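Local atomic coordinates of small ribosomal subunit biogenesis GTPase RsgA (Thermotoga maritima, PDB entry 1U0L), a protein that probably assists late maturation of the 30S ribosomal subunit as a circularly permuted, zinc-containing GTPase whose slow GTP hydrolysis is stimulated by that subunit. Residues Cys261-Val264 against Glu268-Val271; Ser100-Asp105 against Tyr288-Tyr293. All coordinates share one frame; numbering follows the deposited sequence.

Overall arrangement
Interaction 2 joins two domains, and interaction 1 brings together three of the four zinc ligands inside one of them; the chain loop closed by interaction 2 encloses interaction 1. Their centres lie about 17 Å apart, and helix 282-296, which follows helix 270-277, connects them. The hydroxyl Tyr288 OH lies 2.7 Å from Asn262 O, a probable hydrogen bond, while Phe292 packs against Asn262 and Val264. The zinc-bound loop is thus held to the back of the helix that meets the GTPase domain. On the nucleotide side, the side chain of Tyr102 is about 9 Å from that of Leu177 in the probable GTP-binding loop; the Met291 and His263 side chains are about 12 Å apart.

Interaction 1 of 2, residues Cys261-Val264 against Glu268-Val271; sequences CNHV and ECGV. With ZN (zinc ion), chain D.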
loop_
_atom_site.group_PDB
_atom_site.type_symbol
_atom_site.label_atom_id
_atom_site.label_comp_id
_atom_site.label_asym_id
_atom_site.label_seq_id
_atom_site.Cartn_x
_atom_site.Cartn_y
_atom_site.Cartn_z
ATOM N N CYS A 261 -19.585 -6.571 -18.600
ATOM C CA CYS A 261 -19.269 -7.965 -18.813
ATOM C C CYS A 261 -18.166 -8.289 -17.814
ATOM O O CYS A 261 -17.164 -7.581 -17.762
ATOM C CB CYS A 261 -18.751 -8.137 -20.232
ATOM S SG CYS A 261 -17.944 -9.687 -20.555
ATOM N N ASN A 262 -18.347 -9.343 -17.023
ATOM C CA ASN A 262 -17.358 -9.731 -16.031
ATOM C C ASN A 262 -16.125 -10.411 -16.620
ATOM O O ASN A 262 -15.208 -10.799 -15.891
ATOM C CB ASN A 262 -18.007 -10.624 -14.976
ATOM C CG ASN A 262 -19.054 -9.879 -14.153
ATOM O OD1 ASN A 262 -18.817 -8.756 -13.687
ATOM N ND2 ASN A 262 -20.215 -10.503 -13.961
ATOM N N HIS A 263 -16.109 -10.558 -17.941
ATOM C CA HIS A 263 -14.977 -11.150 -18.647
ATOM C C HIS A 263 -14.717 -12.641 -18.396
ATOM O O HIS A 263 -13.661 -13.152 -18.768
ATOM C CB HIS A 263 -13.709 -10.360 -18.323
ATOM C CG HIS A 263 -13.927 -8.881 -18.242
ATOM N ND1 HIS A 263 -14.214 -8.111 -19.347
ATOM C CD2 HIS A 263 -13.937 -8.039 -17.182
ATOM C CE1 HIS A 263 -14.391 -6.858 -18.971
ATOM N NE2 HIS A 263 -14.229 -6.786 -17.662
ATOM N N VAL A 264 -15.658 -13.343 -17.769
ATOM C CA VAL A 264 -15.461 -14.771 -17.517
ATOM C C VAL A 264 -16.107 -15.609 -18.621
ATOM O O VAL A 264 -15.453 -15.953 -19.598
ATOM C CB VAL A 264 -16.060 -15.213 -16.161
ATOM C CG1 VAL A 264 -15.802 -16.709 -15.938
ATOM C CG2 VAL A 264 -15.464 -14.392 -15.035
ATOM N N GLU A 268 -18.915 -12.559 -25.683
ATOM C CA GLU A 268 -17.982 -11.760 -26.456
ATOM C C GLU A 268 -17.316 -10.837 -25.468
ATOM O O GLU A 268 -17.982 -10.047 -24.798
ATOM C CB GLU A 268 -18.731 -10.948 -27.504
ATOM C CG GLU A 268 -17.832 -10.124 -28.400
ATOM C CD GLU A 268 -18.610 -9.244 -29.363
ATOM O OE1 GLU A 268 -19.421 -9.773 -30.148
ATOM O OE2 GLU A 268 -18.404 -8.009 -29.320
ATOM N N CYS A 269 -16.000 -10.928 -25.378
ATOM C CA CYS A 269 -15.297 -10.105 -24.418
ATOM C C CYS A 269 -14.018 -9.498 -24.965
ATOM O O CYS A 269 -13.120 -10.223 -25.376
ATOM C CB CYS A 269 -14.969 -10.952 -23.196
ATOM S SG CYS A 269 -13.995 -10.089 -21.992
ATOM N N GLY A 270 -13.931 -8.172 -24.959
ATOM C CA GLY A 270 -12.726 -7.533 -25.450
ATOM C C GLY A 270 -11.528 -7.941 -24.612
ATOM O O GLY A 270 -10.387 -8.017 -25.098
ATOM N N VAL A 271 -11.794 -8.196 -23.336
ATOM C CA VAL A 271 -10.750 -8.616 -22.432
ATOM C C VAL A 271 -10.336 -10.030 -22.821
ATOM O O VAL A 271 -9.152 -10.280 -23.058
ATOM C CB VAL A 271 -11.227 -8.599 -20.974
ATOM C CG1 VAL A 271 -10.207 -9.310 -20.109
ATOM C CG2 VAL A 271 -11.392 -7.164 -20.499
HETATM ZN ZN ZN D . -15.790 -8.932 -20.941
#
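The imidazole of His263 is sandwiched between Val271 CG2 over one face and the carbonyl oxygen of its own loop, Cys261 O, over the opposite one, with Cys269 SG at the ring edge, near its plane. On the Val271 side, Val271 CG2 comes closest to His263 ND1, at 3.2 Å, and also reaches CE1; the two side chains cross at about a right angle. Cys269 SG at the edge is 4.4 Å from the centroid of the His263 ring, where it shares the zinc ion with ND1. His263 ND1 binds zinc at 2.4 Å, Cys269 SG at 2.4 Å and Cys261 SG at 2.3 Å, and Cys256 SG completes the four-ligand set. Both cysteines of the pair carry SG opposite the backbone N (chi1 166° in Cys261, 176° in Cys269), which sends the two sulfurs to the metal from either segment. Each thiolate also accepts a backbone amide: His263 N donates to Cys261 SG at 3.3 Å, and Cys269, the N-cap of helix 270-277, accepts from an amide just beyond Val271. Such bonds would be expected to temper the negative charge on sulfur. An alanine here would remove both methyls of Val271 and is likely to thin the apolar contact over that face of the His263 ring, chiefly at ND1 and CE1. Three cysteines and one histidine, the last cysteine starting a helix, make this a structural zinc site of the zinc-finger kind.

Interaction 2 of 2, residues Ser100-Asp105 against Tyr288-Tyr293; sequences STYIID and YVKMFY
An interdomain helix pair brings Tyr102 and Asp105, at the start of helix 101-113, against Lys290 and Met291 of helix 282-296, the helix that also backs the zinc site. The local axes approach to 10.8 Å and cross at -65°, so contact is made by a few long side chains. Tyr102 has CG anti to the backbone N (chi1 173°), which swings its ring out toward the other helix. Lys290 CG lies 3.8 Å from Tyr102 CE1; from there the lysine chain bends at chi2 and chi4 to bring NZ over the Tyr102 ring face, 4.8 Å from the centroid and 25° off the normal, a cation-pi contact. Tyr102 OH is hydrogen-bonded to Lys106 NZ, outside the contact. Helix 101-113 is the connection of a beta-alpha-beta crossover between strands 87-92 and 117-122 of the GTPase sheet, and Ser100 OG caps its start by accepting from Ile103 N at 3.0 Å. Deeper in the interface, Met291 CG lies 4.0 Å from Tyr102 CE1, and the terminal methyl CE turns to rest 4.0 Å from Asp105 CB. The Asp105 carboxylate is held by Arg284 in a salt bridge and by hydrogen bonds from Tyr143 OH and Asn287 ND2.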
loop_
_atom_site.group_PDB
_atom_site.type_symbol
_atom_site.label_atom_id
_atom_site.label_comp_id
_atom_site.label_asym_id
_atom_site.label_seq_id
_atom_site.Cartn_x
_atom_site.Cartn_y
_atom_site.Cartn_z
ATOM N N SER A 100 4.327 -15.594 -5.986
ATOM C CA SER A 100 3.534 -15.992 -7.141
ATOM C C SER A 100 2.841 -14.767 -7.709
ATOM O O SER A 100 2.498 -13.846 -6.961
ATOM C CB SER A 100 2.463 -16.988 -6.721
ATOM O OG SER A 100 1.454 -16.312 -5.980
ATOM N N THR A 101 2.610 -14.754 -9.017
ATOM C CA THR A 101 1.929 -13.616 -9.623
ATOM C C THR A 101 0.562 -13.471 -8.967
ATOM O O THR A 101 0.049 -12.363 -8.825
ATOM C CB THR A 101 1.726 -13.793 -11.142
ATOM O OG1 THR A 101 0.931 -14.960 -11.382
ATOM C CG2 THR A 101 3.069 -13.918 -11.854
ATOM N N TYR A 102 -0.026 -14.592 -8.559
ATOM C CA TYR A 102 -1.335 -14.551 -7.915
ATOM C C TYR A 102 -1.312 -13.668 -6.665
ATOM O O TYR A 102 -2.176 -12.806 -6.492
ATOM C CB TYR A 102 -1.797 -15.960 -7.540
ATOM C CG TYR A 102 -3.062 -15.965 -6.718
ATOM C CD1 TYR A 102 -4.311 -15.837 -7.324
ATOM C CD2 TYR A 102 -3.008 -16.066 -5.331
ATOM C CE1 TYR A 102 -5.479 -15.809 -6.570
ATOM C CE2 TYR A 102 -4.164 -16.037 -4.562
ATOM C CZ TYR A 102 -5.396 -15.910 -5.186
ATOM O OH TYR A 102 -6.551 -15.888 -4.433
ATOM N N ILE A 103 -0.333 -13.895 -5.790
ATOM C CA ILE A 103 -0.205 -13.088 -4.582
ATOM C C ILE A 103 0.030 -11.645 -4.989
ATOM O O ILE A 103 -0.581 -10.737 -4.433
ATOM C CB ILE A 103 0.969 -13.572 -3.683
ATOM C CG1 ILE A 103 0.441 -14.567 -2.648
ATOM C CG2 ILE A 103 1.644 -12.386 -2.985
ATOM C CD1 ILE A 103 -0.186 -15.782 -3.260
ATOM N N ILE A 104 0.903 -11.441 -5.972
ATOM C CA ILE A 104 1.197 -10.097 -6.462
ATOM C C ILE A 104 -0.057 -9.356 -6.940
ATOM O O ILE A 104 -0.242 -8.174 -6.635
ATOM C CB ILE A 104 2.186 -10.116 -7.642
ATOM C CG1 ILE A 104 3.545 -10.639 -7.205
ATOM C CG2 ILE A 104 2.361 -8.718 -8.181
ATOM C CD1 ILE A 104 4.567 -10.628 -8.312
ATOM N N ASP A 105 -0.913 -10.041 -7.692
ATOM C CA ASP A 105 -2.119 -9.405 -8.205
ATOM C C ASP A 105 -3.161 -9.155 -7.125
ATOM O O ASP A 105 -3.970 -8.227 -7.232
ATOM C CB ASP A 105 -2.716 -10.230 -9.354
ATOM C CG ASP A 105 -1.805 -10.264 -10.564
ATOM O OD1 ASP A 105 -0.990 -9.313 -10.717
ATOM O OD2 ASP A 105 -1.903 -11.229 -11.359
ATOM N N TYR A 288 -7.240 -13.132 -12.107
ATOM C CA TYR A 288 -8.471 -12.361 -11.975
ATOM C C TYR A 288 -9.679 -13.310 -11.936
ATOM O O TYR A 288 -10.569 -13.162 -11.097
ATOM C CB TYR A 288 -8.638 -11.377 -13.133
ATOM C CG TYR A 288 -10.076 -10.923 -13.267
ATOM C CD1 TYR A 288 -10.708 -10.222 -12.233
ATOM C CD2 TYR A 288 -10.842 -11.300 -14.372
ATOM C CE1 TYR A 288 -12.062 -9.925 -12.291
ATOM C CE2 TYR A 288 -12.196 -11.009 -14.443
ATOM C CZ TYR A 288 -12.802 -10.326 -13.401
ATOM O OH TYR A 288 -14.155 -10.077 -13.463
ATOM N N VAL A 289 -9.717 -14.280 -12.846
ATOM C CA VAL A 289 -10.821 -15.237 -12.868
ATOM C C VAL A 289 -10.853 -16.070 -11.584
ATOM O O VAL A 289 -11.923 -16.294 -11.017
ATOM C CB VAL A 289 -10.717 -16.183 -14.081
ATOM C CG1 VAL A 289 -11.779 -17.262 -13.991
ATOM C CG2 VAL A 289 -10.875 -15.386 -15.362
ATOM N N LYS A 290 -9.679 -16.524 -11.135
ATOM C CA LYS A 290 -9.558 -17.298 -9.900
ATOM C C LYS A 290 -10.156 -16.473 -8.769
ATOM O O LYS A 290 -11.007 -16.945 -8.010
ATOM C CB LYS A 290 -8.088 -17.580 -9.595
ATOM C CG LYS A 290 -7.835 -18.248 -8.245
ATOM C CD LYS A 290 -8.233 -19.721 -8.230
ATOM C CE LYS A 290 -7.964 -20.351 -6.867
ATOM N NZ LYS A 290 -6.563 -20.114 -6.413
ATOM N N MET A 291 -9.707 -15.225 -8.665
ATOM C CA MET A 291 -10.215 -14.325 -7.636
ATOM C C MET A 291 -11.714 -14.107 -7.801
ATOM O O MET A 291 -12.457 -14.108 -6.823
ATOM C CB MET A 291 -9.468 -12.985 -7.675
ATOM C CG MET A 291 -8.246 -12.961 -6.757
ATOM S SD MET A 291 -7.415 -11.381 -6.558
ATOM C CE MET A 291 -6.238 -11.484 -7.887
ATOM N N PHE A 292 -12.153 -13.933 -9.044
ATOM C CA PHE A 292 -13.562 -13.728 -9.328
ATOM C C PHE A 292 -14.365 -14.825 -8.637
ATOM O O PHE A 292 -15.157 -14.560 -7.727
ATOM C CB PHE A 292 -13.819 -13.777 -10.839
ATOM C CG PHE A 292 -15.246 -13.502 -11.215
ATOM C CD1 PHE A 292 -15.702 -12.201 -11.349
ATOM C CD2 PHE A 292 -16.158 -14.544 -11.349
ATOM C CE1 PHE A 292 -17.054 -11.936 -11.604
ATOM C CE2 PHE A 292 -17.513 -14.291 -11.601
ATOM C CZ PHE A 292 -17.958 -12.983 -11.727
ATOM N N TYR A 293 -14.146 -16.064 -9.065
ATOM C CA TYR A 293 -14.856 -17.201 -8.495
ATOM C C TYR A 293 -14.721 -17.314 -6.959
ATOM O O TYR A 293 -15.660 -17.741 -6.267
ATOM C CB TYR A 293 -14.387 -18.476 -9.202
ATOM C CG TYR A 293 -14.998 -18.647 -10.586
ATOM C CD1 TYR A 293 -14.309 -19.310 -11.604
ATOM C CD2 TYR A 293 -16.272 -18.149 -10.876
ATOM C CE1 TYR A 293 -14.866 -19.468 -12.874
ATOM C CE2 TYR A 293 -16.841 -18.305 -12.142
ATOM C CZ TYR A 293 -16.131 -18.962 -13.134
ATOM O OH TYR A 293 -16.687 -19.090 -14.388
#